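Local coordinates for signal transduction protein TRAP (Staphylococcus aureus, PDB 4AE5) that probably acts as a phosphorylated regulator of staphylococcal virulence, promoting agr activation, RNAIII synthesis, toxin expression and biofilm formation, at residues Q25-S30 / F62-F67; A31-V36 / F158-Y163; E54-I59 / Y103-P108. One frame throughout, in Å; residues are numbered along the deposited sequence.

From the N terminus, strand 27-30 meets the loop before strand 67-73 in interaction 1, closing a loop of about thirty residues that holds strands 35-41 and 51-59. The turn after strand 27-30 and the start of strand 35-41 then pack against residues 158-163 of strand 158-164 in interaction 2, which joins residues more than 120 positions apart. Interaction 3 pairs the neighbouring strands 51-59 and 100-108 and is nested inside that long closure, whereas interaction 1 crosses both others. Interactions 1 and 2 adjoin through Ser30 and Tyr163, and Phe62 touches Arg104 between interactions 1 and 3. Centres of interactions 2 and 3 lie about 19 Å apart in the one antiparallel barrel.

Interaction 1 of 3, residues Q25-S30 / F62-F67; sequences QLFQFS and FSEHHF
The ring of Phe27 lies against the backbone and CB of Phe62, and this is the close-packed part of the contact. Phe62 CB stands 3.6 Å from the centroid of the Phe27 ring and 10° off its normal, a CH-pi contact over the centre of one face. The Phe62 ring turns an edge toward that ring in an offset edge-to-face pair, with planes at 60°. Glu64 extends the packing: its CG comes 3.6 Å from Phe27 CD1 before the side chain carries on to the strand. There OE2 accepts from the backbone of Gln28 through its anti lone pair (Gln28 N to Glu64 OE2 2.8 Å, 167° at hydrogen), while OE1 forms a salt bridge with Lys18 of helix 11-20. Phe29 CE2 approaches His66 O at 3.5 Å, an oxygen buried without a hydrogen-bond partner in the model, and the edge of the Phe29 ring faces Ser63 O.

On the other side the link is through water. One water donates to both Gln28 O and Glu64 O, at 2.8 Å from Gln28 O, spanning backbones that do not pair directly. Ser63 OG accepts from His65 N at 3.2 Å, which defines an ST turn, and Ser63 to His66 form a type I beta turn. This ST turn, within the type I beta turn, leads the loop into strand 67-73 of the antiparallel barrel.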
loop_
_atom_site.group_PDB
_atom_site.type_symbol
_atom_site.label_atom_id
_atom_site.label_comp_id
_atom_site.label_asym_id
_atom_site.label_seq_id
_atom_site.Cartn_x
_atom_site.Cartn_y
_atom_site.Cartn_z
ATOM N N GLN A 25 12.545 -8.638 -6.963
ATOM C CA GLN A 25 11.352 -8.153 -7.656
ATOM C C GLN A 25 10.938 -6.832 -7.054
ATOM O O GLN A 25 10.055 -6.768 -6.152
ATOM C CB GLN A 25 10.200 -9.158 -7.495
ATOM C CG GLN A 25 10.480 -10.543 -8.056
ATOM C CD GLN A 25 10.671 -11.604 -6.953
ATOM O OE1 GLN A 25 11.693 -11.622 -6.255
ATOM N NE2 GLN A 25 9.671 -12.491 -6.791
ATOM N N LEU A 26 11.525 -5.761 -7.577
ATOM C CA LEU A 26 11.280 -4.426 -7.055
ATOM C C LEU A 26 10.309 -3.705 -7.993
ATOM O O LEU A 26 10.398 -3.854 -9.206
ATOM C CB LEU A 26 12.620 -3.676 -6.915
ATOM C CG LEU A 26 13.611 -4.105 -5.829
ATOM C CD1 LEU A 26 15.040 -3.818 -6.236
ATOM C CD2 LEU A 26 13.363 -3.332 -4.532
ATOM N N PHE A 27 9.355 -2.972 -7.409
ATOM C CA PHE A 27 8.312 -2.232 -8.188
ATOM C C PHE A 27 8.500 -0.720 -7.918
ATOM O O PHE A 27 8.409 -0.239 -6.775
ATOM C CB PHE A 27 6.926 -2.746 -7.777
ATOM C CG PHE A 27 6.734 -4.229 -8.100
ATOM C CD1 PHE A 27 6.381 -4.624 -9.390
ATOM C CD2 PHE A 27 6.988 -5.202 -7.152
ATOM C CE1 PHE A 27 6.209 -5.984 -9.719
ATOM C CE2 PHE A 27 6.837 -6.579 -7.470
ATOM C CZ PHE A 27 6.439 -6.959 -8.746
ATOM N N GLN A 28 8.793 0.019 -8.955
ATOM C CA GLN A 28 9.105 1.459 -8.767
ATOM C C GLN A 28 8.014 2.318 -9.412
ATOM O O GLN A 28 7.505 1.950 -10.505
ATOM C CB GLN A 28 10.467 1.796 -9.442
ATOM C CG GLN A 28 10.781 3.281 -9.249
ATOM C CD GLN A 28 12.132 3.727 -9.803
ATOM O OE1 GLN A 28 12.758 3.034 -10.625
ATOM N NE2 GLN A 28 12.528 4.951 -9.404
ATOM N N PHE A 29 7.591 3.405 -8.728
ATOM C CA PHE A 29 6.546 4.285 -9.238
ATOM C C PHE A 29 6.799 5.740 -8.944
ATOM O O PHE A 29 7.599 6.055 -8.069
ATOM C CB PHE A 29 5.178 3.967 -8.597
ATOM C CG PHE A 29 4.792 2.525 -8.732
ATOM C CD1 PHE A 29 5.285 1.570 -7.824
ATOM C CD2 PHE A 29 3.941 2.125 -9.733
ATOM C CE1 PHE A 29 4.976 0.216 -7.963
ATOM C CE2 PHE A 29 3.587 0.766 -9.857
ATOM C CZ PHE A 29 4.138 -0.194 -8.992
ATOM N N SER A 30 6.076 6.600 -9.689
ATOM C CA SER A 30 6.150 8.074 -9.537
ATOM C C SER A 30 4.972 8.580 -8.697
ATOM O O SER A 30 3.807 8.237 -9.007
ATOM C CB SER A 30 6.211 8.773 -10.910
ATOM O OG SER A 30 6.505 10.147 -10.663
ATOM N N PHE A 62 1.484 -7.851 -7.634
ATOM C CA PHE A 62 1.920 -6.516 -8.076
ATOM C C PHE A 62 2.300 -6.477 -9.552
ATOM O O PHE A 62 2.724 -7.482 -10.114
ATOM C CB PHE A 62 3.170 -6.085 -7.264
ATOM C CG PHE A 62 2.921 -5.890 -5.832
ATOM C CD1 PHE A 62 1.831 -5.146 -5.414
ATOM C CD2 PHE A 62 3.794 -6.441 -4.877
ATOM C CE1 PHE A 62 1.562 -4.945 -4.066
ATOM C CE2 PHE A 62 3.515 -6.254 -3.533
ATOM C CZ PHE A 62 2.421 -5.483 -3.118
ATOM N N SER A 63 2.185 -5.315 -10.192
ATOM C CA SER A 63 2.683 -5.130 -11.521
ATOM C C SER A 63 3.215 -3.685 -11.687
ATOM O O SER A 63 2.575 -2.708 -11.224
ATOM C CB SER A 63 1.551 -5.321 -12.530
ATOM O OG SER A 63 1.895 -4.867 -13.799
ATOM N N GLU A 64 4.364 -3.523 -12.338
ATOM C CA GLU A 64 4.809 -2.181 -12.646
ATOM C C GLU A 64 3.901 -1.312 -13.533
ATOM O O GLU A 64 4.125 -0.102 -13.632
ATOM C CB GLU A 64 6.260 -2.185 -13.163
ATOM C CG GLU A 64 7.230 -2.339 -11.994
ATOM C CD GLU A 64 8.667 -1.934 -12.275
ATOM O OE1 GLU A 64 9.248 -2.499 -13.253
ATOM O OE2 GLU A 64 9.232 -1.142 -11.466
ATOM N N HIS A 65 2.879 -1.890 -14.174
ATOM C CA HIS A 65 1.984 -1.114 -15.057
ATOM C C HIS A 65 0.671 -0.729 -14.405
ATOM O O HIS A 65 -0.190 -0.162 -15.055
ATOM C CB HIS A 65 1.656 -1.899 -16.351
ATOM C CG HIS A 65 2.880 -2.440 -17.064
ATOM N ND1 HIS A 65 3.953 -1.674 -17.351
ATOM C CD2 HIS A 65 3.177 -3.725 -17.528
ATOM C CE1 HIS A 65 4.892 -2.424 -17.967
ATOM N NE2 HIS A 65 4.415 -3.677 -18.087
ATOM N N HIS A 66 0.484 -1.122 -13.147
ATOM C CA HIS A 66 -0.740 -0.742 -12.396
ATOM C C HIS A 66 -0.664 0.614 -11.677
ATOM O O HIS A 66 0.453 1.110 -11.322
ATOM C CB HIS A 66 -1.129 -1.828 -11.381
ATOM C CG HIS A 66 -1.521 -3.201 -11.988
ATOM N ND1 HIS A 66 -1.669 -3.424 -13.328
ATOM C CD2 HIS A 66 -1.724 -4.416 -11.367
ATOM C CE1 HIS A 66 -2.048 -4.726 -13.531
ATOM N NE2 HIS A 66 -2.067 -5.325 -12.320
ATOM N N PHE A 67 -1.818 1.201 -11.377
ATOM C CA PHE A 67 -1.892 2.407 -10.510
ATOM C C PHE A 67 -2.086 1.881 -9.089
ATOM O O PHE A 67 -2.807 0.914 -8.873
ATOM C CB PHE A 67 -3.129 3.210 -10.870
ATOM C CG PHE A 67 -3.475 4.301 -9.893
ATOM C CD1 PHE A 67 -2.928 5.582 -10.088
ATOM C CD2 PHE A 67 -4.360 4.078 -8.807
ATOM C CE1 PHE A 67 -3.238 6.607 -9.202
ATOM C CE2 PHE A 67 -4.643 5.104 -7.900
ATOM C CZ PHE A 67 -4.081 6.366 -8.106
HETATM O O HOH W 1 6.118 1.510 -12.839
#

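Interaction 2 of 3, residues A31-V36 / F158-Y163. With FMT (formic acid), chain E.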
loop_
_atom_site.group_PDB
_atom_site.type_symbol
_atom_site.label_atom_id
_atom_site.label_comp_id
_atom_site.label_asym_id
_atom_site.label_seq_id
_atom_site.Cartn_x
_atom_site.Cartn_y
_atom_site.Cartn_z
ATOM N N ALA A 31 5.271 9.283 -7.595
ATOM C CA ALA A 31 4.240 9.892 -6.732
ATOM C C ALA A 31 4.394 11.378 -6.972
ATOM O O ALA A 31 5.360 11.801 -7.624
ATOM C CB ALA A 31 4.428 9.531 -5.218
ATOM N N SER A 32 3.470 12.189 -6.473
ATOM C CA SER A 32 3.529 13.623 -6.812
ATOM C C SER A 32 4.587 14.311 -6.018
ATOM O O SER A 32 5.070 15.396 -6.409
ATOM C CB SER A 32 2.164 14.295 -6.563
ATOM O OG SER A 32 1.782 14.117 -5.219
ATOM N N ASP A 33 5.014 13.682 -4.924
ATOM C CA ASP A 33 6.003 14.298 -4.009
ATOM C C ASP A 33 7.354 13.599 -3.910
ATOM O O ASP A 33 8.249 14.111 -3.247
ATOM C CB ASP A 33 5.420 14.434 -2.566
ATOM C CG ASP A 33 5.119 13.052 -1.899
ATOM O OD1 ASP A 33 4.473 12.184 -2.493
ATOM O OD2 ASP A 33 5.478 12.870 -0.732
ATOM N N THR A 34 7.509 12.460 -4.584
ATOM C CA THR A 34 8.724 11.662 -4.499
ATOM C C THR A 34 8.633 10.457 -5.442
ATOM O O THR A 34 7.535 10.032 -5.803
ATOM C CB THR A 34 8.871 11.129 -3.025
ATOM O OG1 THR A 34 10.063 10.334 -2.913
ATOM C CG2 THR A 34 7.668 10.287 -2.586
ATOM N N SER A 35 9.750 9.843 -5.792
ATOM C CA SER A 35 9.674 8.491 -6.378
ATOM C C SER A 35 9.551 7.439 -5.246
ATOM O O SER A 35 10.027 7.680 -4.141
ATOM C CB SER A 35 10.930 8.238 -7.232
ATOM O OG SER A 35 10.815 6.946 -7.831
ATOM N N VAL A 36 8.988 6.263 -5.528
ATOM C CA VAL A 36 8.755 5.253 -4.508
ATOM C C VAL A 36 9.201 3.872 -5.080
ATOM O O VAL A 36 8.923 3.553 -6.253
ATOM C CB VAL A 36 7.205 5.203 -4.207
ATOM C CG1 VAL A 36 6.874 4.088 -3.236
ATOM C CG2 VAL A 36 6.719 6.517 -3.646
ATOM N N PHE A 158 -3.841 10.096 5.085
ATOM C CA PHE A 158 -3.768 10.606 3.715
ATOM C C PHE A 158 -3.466 9.496 2.723
ATOM O O PHE A 158 -3.094 8.359 3.122
ATOM C CB PHE A 158 -2.684 11.735 3.605
ATOM C CG PHE A 158 -1.298 11.221 3.343
ATOM C CD1 PHE A 158 -0.556 10.645 4.361
ATOM C CD2 PHE A 158 -0.715 11.358 2.075
ATOM C CE1 PHE A 158 0.709 10.153 4.108
ATOM C CE2 PHE A 158 0.551 10.891 1.825
ATOM C CZ PHE A 158 1.260 10.282 2.845
ATOM N N GLU A 159 -3.614 9.848 1.449
ATOM C CA GLU A 159 -3.395 8.975 0.288
ATOM C C GLU A 159 -2.150 9.452 -0.473
ATOM O O GLU A 159 -1.997 10.661 -0.736
ATOM C CB GLU A 159 -4.610 9.089 -0.646
ATOM C CG GLU A 159 -5.829 8.359 -0.079
ATOM C CD GLU A 159 -6.971 8.282 -1.072
ATOM O OE1 GLU A 159 -6.986 9.098 -1.996
ATOM O OE2 GLU A 159 -7.872 7.409 -0.925
ATOM N N ARG A 160 -1.243 8.542 -0.774
ATOM C CA ARG A 160 -0.207 8.828 -1.764
ATOM C C ARG A 160 -0.477 8.066 -3.029
ATOM O O ARG A 160 -0.397 6.795 -3.061
ATOM C CB ARG A 160 1.181 8.413 -1.232
ATOM C CG ARG A 160 2.289 8.760 -2.268
ATOM C CD ARG A 160 3.726 8.688 -1.715
ATOM N NE ARG A 160 4.126 9.824 -0.833
ATOM C CZ ARG A 160 4.373 9.669 0.468
ATOM N NH1 ARG A 160 4.307 8.422 1.030
ATOM N NH2 ARG A 160 4.737 10.713 1.210
ATOM N N TYR A 161 -0.737 8.775 -4.119
ATOM C CA TYR A 161 -0.946 8.058 -5.421
ATOM C C TYR A 161 0.403 7.669 -6.069
ATOM O O TYR A 161 1.338 8.461 -6.054
ATOM C CB TYR A 161 -1.715 8.922 -6.419
ATOM C CG TYR A 161 -3.194 9.104 -6.175
ATOM C CD1 TYR A 161 -3.838 8.585 -5.046
ATOM C CD2 TYR A 161 -3.969 9.837 -7.110
ATOM C CE1 TYR A 161 -5.229 8.742 -4.864
ATOM C CE2 TYR A 161 -5.331 10.040 -6.924
ATOM C CZ TYR A 161 -5.962 9.489 -5.824
ATOM O OH TYR A 161 -7.322 9.689 -5.667
ATOM N N LEU A 162 0.492 6.449 -6.603
ATOM C CA LEU A 162 1.686 5.844 -7.246
ATOM C C LEU A 162 1.355 5.528 -8.701
ATOM O O LEU A 162 0.509 4.650 -9.006
ATOM C CB LEU A 162 2.132 4.545 -6.530
ATOM C CG LEU A 162 2.296 4.529 -5.020
ATOM C CD1 LEU A 162 2.953 3.201 -4.529
ATOM C CD2 LEU A 162 3.164 5.616 -4.437
ATOM N N TYR A 163 1.958 6.289 -9.617
ATOM C CA TYR A 163 1.772 6.075 -11.069
ATOM C C TYR A 163 2.898 5.229 -11.705
ATOM O O TYR A 163 4.055 5.332 -11.294
ATOM C CB TYR A 163 1.673 7.428 -11.847
ATOM C CG TYR A 163 0.570 8.347 -11.384
ATOM C CD1 TYR A 163 0.751 9.127 -10.278
ATOM C CD2 TYR A 163 -0.655 8.412 -12.043
ATOM C CE1 TYR A 163 -0.241 9.951 -9.794
ATOM C CE2 TYR A 163 -1.655 9.255 -11.574
ATOM C CZ TYR A 163 -1.429 10.003 -10.422
ATOM O OH TYR A 163 -2.378 10.923 -9.953
HETATM C C FMT E . 3.737 4.573 -0.372
HETATM O O1 FMT E . 3.906 3.520 0.287
HETATM O O2 FMT E . 4.151 5.738 0.177
#
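The turn between barrel strands 27-30 and 35-41 packs here against residues 158-163 of strand 158-164, close to a pocket that holds a formic acid molecule. Ala31 N bonds to Thr34 O, closing the turn; Asp33 lies within it and faces Arg160.

Arg160 grips Asp33 side-on with two nitrogens, one to each carboxylate oxygen. NE donates to OD1 of Asp33 at 2.9 Å with 162° at hydrogen, and NH2 donates to its OD2 at 3.0 Å. Both oxygens use syn lone pairs, and carboxylate and guanidinium planes are only 15° apart, the geometry of a bidentate salt bridge. The arginine reaches this position with CG anti to the backbone N (chi1 -178°) and a bend at chi3, which brings the guanidinium edge round to the turn. The third nitrogen is used elsewhere: Arg160 NH1 donates to O2 of the formic acid at 2.8 Å, a ligand also hydrogen-bonded to Tyr8 OH, Lys115 NZ and Tyr117 OH. Phe158 CZ lies over one guanidinium face, offset toward its rim.

Beside the charged pair the packing is apolar. Ala31 CB touches Arg160 CD at 3.7 Å, and Val36 CG2 meets Leu162 CD2 at 3.8 Å, the two side chains crossing at about a right angle. Ala31 CA also makes a C-H...O contact with Tyr161 O, 3.3 Å away.

With NE and NH2 committed to Asp33 and NH1 to the formic acid, the guanidinium is probably held against rotation. The carboxylate would be expected to offset part of its positive charge, while the remaining edge, with Lys115, would be expected to suit a small anion such as formate; the bound molecule probably came from the crystallisation liquor.

Interaction 3 of 3, residues E54-I59 / Y103-P108; sequences EVIKEI and YRLLRP
Glu54 and Arg107 begin a run of antiparallel backbone bonds between two barrel strands. Glu54 N to Arg107 O measures 2.8 Å, and Arg107 N returns a bond to Glu54 O; Ile59 and Tyr103 exchange a similar pair. Between them the register slips by one: Ile56 N donates to Leu105 O at 2.9 Å and Lys57 O accepts from Leu105 N, so two residues face one in a classic beta bulge.

Among apolar contacts, Ile56 CG2 meets Leu105 CD2 at 3.8 Å, and Val55 and Leu106 lie side by side on the face of the sheet that also carries Glu58 and Arg104. Separately, the Ile56 CD1 methyl sits over the centre of the Arg107 guanidinium face, 3.4 Å from Arg107 CZ.

Glu54 OE2 forms a salt bridge with Arg107 NH1 at 3.1 Å, carboxylate and guanidinium planes 71° apart, and Glu84 binds Arg107 NH2. Arg104 bends at chi2 (-67°) so that NH1 reaches Tyr103 O at 3.0 Å from above the carbonyl plane; Ile59 N reaches that oxygen from the opposite face. Buried Arg104, also salt-bridged through NE to Glu40, thereby ties its side chain to the backbone of its own strand.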
loop_
_atom_site.group_PDB
_atom_site.type_symbol
_atom_site.label_atom_id
_atom_site.label_comp_id
_atom_site.label_asym_id
_atom_site.label_seq_id
_atom_site.Cartn_x
_atom_site.Cartn_y
_atom_site.Cartn_z
ATOM N N GLU A 54 4.574 -5.910 8.099
ATOM C CA GLU A 54 4.133 -7.280 7.893
ATOM C C GLU A 54 2.895 -7.279 7.007
ATOM O O GLU A 54 2.030 -6.402 7.167
ATOM C CB GLU A 54 3.729 -7.903 9.205
ATOM C CG GLU A 54 4.848 -8.346 10.112
ATOM C CD GLU A 54 4.309 -9.265 11.205
ATOM O OE1 GLU A 54 3.691 -10.306 10.858
ATOM O OE2 GLU A 54 4.453 -8.925 12.396
ATOM N N VAL A 55 2.829 -8.235 6.074
ATOM C CA VAL A 55 1.642 -8.432 5.220
ATOM C C VAL A 55 0.562 -9.236 5.990
ATOM O O VAL A 55 0.731 -10.464 6.275
ATOM C CB VAL A 55 2.007 -9.151 3.925
ATOM C CG1 VAL A 55 0.727 -9.354 3.103
ATOM C CG2 VAL A 55 3.018 -8.309 3.158
ATOM N N ILE A 56 -0.502 -8.541 6.390
ATOM C CA ILE A 56 -1.610 -9.132 7.204
ATOM C C ILE A 56 -2.610 -9.858 6.297
ATOM O O ILE A 56 -3.108 -10.979 6.620
ATOM C CB ILE A 56 -2.383 -8.011 7.963
ATOM C CG1 ILE A 56 -1.446 -7.187 8.850
ATOM C CG2 ILE A 56 -3.516 -8.572 8.828
ATOM C CD1 ILE A 56 -0.519 -8.138 9.620
ATOM N N LYS A 57 -2.933 -9.204 5.162
ATOM C CA LYS A 57 -3.804 -9.794 4.158
ATOM C C LYS A 57 -3.399 -9.294 2.777
ATOM O O LYS A 57 -2.947 -8.148 2.649
ATOM C CB LYS A 57 -5.284 -9.415 4.415
ATOM C CG LYS A 57 -6.204 -10.247 3.505
ATOM C CD LYS A 57 -7.644 -9.830 3.384
ATOM C CE LYS A 57 -8.348 -9.711 4.709
ATOM N NZ LYS A 57 -9.801 -9.816 4.348
ATOM N N GLU A 58 -3.623 -10.146 1.762
ATOM C CA GLU A 58 -3.288 -9.848 0.374
ATOM C C GLU A 58 -4.290 -10.523 -0.600
ATOM O O GLU A 58 -4.875 -11.615 -0.305
ATOM C CB GLU A 58 -1.859 -10.325 0.070
ATOM C CG GLU A 58 -1.629 -11.813 0.396
ATOM C CD GLU A 58 -0.188 -12.253 0.102
ATOM O OE1 GLU A 58 0.215 -12.269 -1.082
ATOM O OE2 GLU A 58 0.568 -12.571 1.052
ATOM N N ILE A 59 -4.501 -9.852 -1.733
ATOM C CA ILE A 59 -5.205 -10.401 -2.874
ATOM C C ILE A 59 -4.402 -9.945 -4.094
ATOM O O ILE A 59 -4.058 -8.747 -4.213
ATOM C CB ILE A 59 -6.638 -9.797 -2.962
ATOM C CG1 ILE A 59 -7.455 -10.081 -1.692
ATOM C CG2 ILE A 59 -7.280 -10.084 -4.309
ATOM C CD1 ILE A 59 -8.678 -9.198 -1.532
ATOM N N TYR A 103 -4.726 -5.938 -3.535
ATOM C CA TYR A 103 -4.965 -5.359 -2.213
ATOM C C TYR A 103 -3.874 -5.870 -1.233
ATOM O O TYR A 103 -3.494 -7.075 -1.288
ATOM C CB TYR A 103 -6.298 -5.893 -1.671
ATOM C CG TYR A 103 -6.620 -5.509 -0.269
ATOM C CD1 TYR A 103 -6.815 -4.180 0.071
ATOM C CD2 TYR A 103 -6.730 -6.455 0.733
ATOM C CE1 TYR A 103 -7.191 -3.782 1.353
ATOM C CE2 TYR A 103 -7.053 -6.062 2.020
ATOM C CZ TYR A 103 -7.310 -4.744 2.322
ATOM O OH TYR A 103 -7.652 -4.340 3.586
ATOM N N ARG A 104 -3.407 -4.983 -0.376
ATOM C CA ARG A 104 -2.529 -5.285 0.768
ATOM C C ARG A 104 -2.910 -4.512 2.008
ATOM O O ARG A 104 -2.997 -3.234 2.007
ATOM C CB ARG A 104 -1.030 -5.029 0.468
ATOM C CG ARG A 104 -0.341 -5.751 -0.696
ATOM C CD ARG A 104 -0.254 -7.287 -0.409
ATOM N NE ARG A 104 0.524 -7.983 -1.454
ATOM C CZ ARG A 104 0.006 -8.436 -2.592
ATOM N NH1 ARG A 104 -1.297 -8.268 -2.882
ATOM N NH2 ARG A 104 0.776 -9.092 -3.454
ATOM N N LEU A 105 -3.157 -5.266 3.092
ATOM C CA LEU A 105 -3.256 -4.715 4.422
ATOM C C LEU A 105 -1.935 -4.902 5.202
ATOM O O LEU A 105 -1.413 -6.047 5.315
ATOM C CB LEU A 105 -4.444 -5.305 5.189
ATOM C CG LEU A 105 -4.601 -4.901 6.638
ATOM C CD1 LEU A 105 -5.025 -3.414 6.671
ATOM C CD2 LEU A 105 -5.678 -5.801 7.326
ATOM N N LEU A 106 -1.369 -3.805 5.693
ATOM C CA LEU A 106 0.063 -3.779 6.134
ATOM C C LEU A 106 0.178 -3.286 7.560
ATOM O O LEU A 106 -0.296 -2.164 7.887
ATOM C CB LEU A 106 0.902 -2.866 5.238
ATOM C CG LEU A 106 0.825 -3.258 3.745
ATOM C CD1 LEU A 106 1.553 -2.218 2.865
ATOM C CD2 LEU A 106 1.449 -4.657 3.534
ATOM N N ARG A 107 0.740 -4.142 8.424
ATOM C CA ARG A 107 0.964 -3.808 9.848
ATOM C C ARG A 107 2.392 -3.268 10.049
ATOM O O ARG A 107 3.380 -3.966 9.764
ATOM C CB ARG A 107 0.802 -5.047 10.751
ATOM C CG ARG A 107 1.139 -4.718 12.217
ATOM C CD ARG A 107 1.488 -5.967 13.012
ATOM N NE ARG A 107 0.307 -6.798 13.193
ATOM C CZ ARG A 107 0.262 -8.111 12.977
ATOM N NH1 ARG A 107 1.359 -8.775 12.587
ATOM N NH2 ARG A 107 -0.859 -8.781 13.200
ATOM N N PRO A 108 2.527 -2.065 10.595
ATOM C CA PRO A 108 3.889 -1.515 10.643
ATOM C C PRO A 108 4.789 -2.217 11.638
ATOM O O PRO A 108 4.318 -2.639 12.721
ATOM C CB PRO A 108 3.682 -0.049 11.061
ATOM C CG PRO A 108 2.345 -0.017 11.766
ATOM C CD PRO A 108 1.526 -1.209 11.275
#